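Local coordinates for DNA-damage inducible protein DDI1-like protein (Leishmania major, PDB 5YQ8), which probably acts as an aspartic protease through its retroviral protease-like domain, the part of this DDI1-family protein present here, at residues 28-31 against 32-36. Sequence-based numbering, arbitrary orientation.
Sequences SIMN and KRTAE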
# COMPACT_ATOMS: atom_id res chain seq x y z
N SER A 28 4.58 -10.25 -1.26
CA SER A 28 3.74 -10.89 -0.24
C SER A 28 4.59 -11.71 0.72
O SER A 28 5.53 -12.38 0.29
CB SER A 28 2.66 -11.77 -0.87
OG SER A 28 1.67 -10.97 -1.51
N ILE A 29 4.28 -11.59 2.01
CA ILE A 29 5.05 -12.17 3.08
C ILE A 29 4.12 -12.63 4.17
O ILE A 29 3.17 -11.96 4.48
CB ILE A 29 6.06 -11.19 3.68
CG1 ILE A 29 7.05 -10.65 2.65
CG2 ILE A 29 6.93 -11.91 4.68
CD1 ILE A 29 7.68 -9.34 3.03
N MET A 30 4.40 -13.81 4.71
CA MET A 30 3.68 -14.44 5.78
C MET A 30 4.62 -14.74 6.93
O MET A 30 5.75 -15.21 6.69
CB MET A 30 3.09 -15.76 5.26
CG MET A 30 2.58 -16.68 6.33
SD MET A 30 1.77 -18.12 5.61
CE MET A 30 0.31 -17.45 4.87
N ASN A 31 4.15 -14.56 8.16
CA ASN A 31 5.05 -14.82 9.30
C ASN A 31 5.17 -16.31 9.54
O ASN A 31 4.34 -17.07 9.09
CB ASN A 31 4.69 -14.02 10.56
CG ASN A 31 3.29 -14.23 11.01
OD1 ASN A 31 2.59 -15.09 10.44
ND2 ASN A 31 2.82 -13.43 11.97
N LYS A 32 6.24 -16.74 10.19
CA LYS A 32 6.48 -18.16 10.48
C LYS A 32 5.34 -18.80 11.26
O LYS A 32 4.96 -19.94 10.98
CB LYS A 32 7.78 -18.36 11.26
CG LYS A 32 8.07 -19.83 11.62
CD LYS A 32 9.49 -20.05 12.11
CE LYS A 32 9.71 -21.50 12.54
NZ LYS A 32 11.20 -21.74 12.67
N ARG A 33 4.78 -18.02 12.18
CA ARG A 33 3.78 -18.49 13.10
C ARG A 33 2.57 -18.87 12.33
O ARG A 33 1.93 -19.89 12.68
CB ARG A 33 3.43 -17.41 14.15
CG ARG A 33 2.40 -17.87 15.21
CD ARG A 33 2.28 -16.86 16.36
NE ARG A 33 2.64 -15.51 15.88
CZ ARG A 33 1.80 -14.62 15.36
NH1 ARG A 33 0.49 -14.88 15.27
NH2 ARG A 33 2.27 -13.41 14.94
N THR A 34 2.22 -18.07 11.31
CA THR A 34 0.98 -18.32 10.53
C THR A 34 1.11 -19.57 9.67
O THR A 34 0.21 -20.45 9.67
CB THR A 34 0.65 -17.14 9.67
OG1 THR A 34 0.27 -16.10 10.56
CG2 THR A 34 -0.57 -17.46 8.75
N ALA A 35 2.21 -19.68 8.96
CA ALA A 35 2.43 -20.84 8.11
C ALA A 35 2.52 -22.09 8.97
O ALA A 35 2.02 -23.13 8.59
CB ALA A 35 3.67 -20.64 7.27
N GLU A 36 3.16 -22.00 10.12
CA GLU A 36 3.08 -23.09 11.10
C GLU A 36 1.62 -23.33 11.52
O GLU A 36 1.13 -24.47 11.64
CB GLU A 36 3.96 -22.79 12.34
CG GLU A 36 5.45 -23.14 12.16
CD GLU A 36 6.36 -22.69 13.33
OE1 GLU A 36 6.20 -21.55 13.83
OE2 GLU A 36 7.21 -23.48 13.77
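Asn31 and Thr34 meet where strand 29-31 gives way, at about 80°, to the short helix that starts at Lys32. Asn31 is the N-cap. With CG held between its backbone N and carbonyl carbon (chi1 56°), the amide folds back over the first helical turn, and OD1 takes two bonds from Thr34. The backbone N of Thr34 approaches from above the amide plane, 3.1 Å from Asn31 OD1; Thr34 OG1 comes in the plane, on a lone pair, with a very short OG1 to OD1 distance of 2.5 Å whose exact value is doubtful. A hydroxyl suits Thr34 because OG1 also bonds Arg37 NH2. The carbonyl of Asn31 begins the helical bonding with a weak but nearly straight bond from Ala35 N (3.4 Å from Asn31 O).

The tight side is apolar. Met30 CG, anti to the backbone N (chi1 167°), carries the chain toward the helix, SD 3.6 Å from Ala35 CB and CE against Thr34 CG2, while Phe80 of strand 74-83 touches the same side chain. The small methyl of Ala35 lets the sulfur come close.

The other side is looser and faces solvent. Long chains ending in charge suit it: Lys32 runs outward extended, and exposed Arg33 receives Asn31 CG over one guanidinium face, the planes too steeply inclined to stack. Asn31 ND2 and Arg33 NH2, both donors, approach to 3.0 Å without bonding; Asp89, in a long, weak ion pair with Arg33, probably eases this.

ND2 bonds Gln86 O and Asp89 OD1, while OD1 mainly holds the Thr34 N-H, helped weakly by Asn31 O. One amide, using acceptor and donor, thus joins strand end, helix start and the loop before strand 90-92.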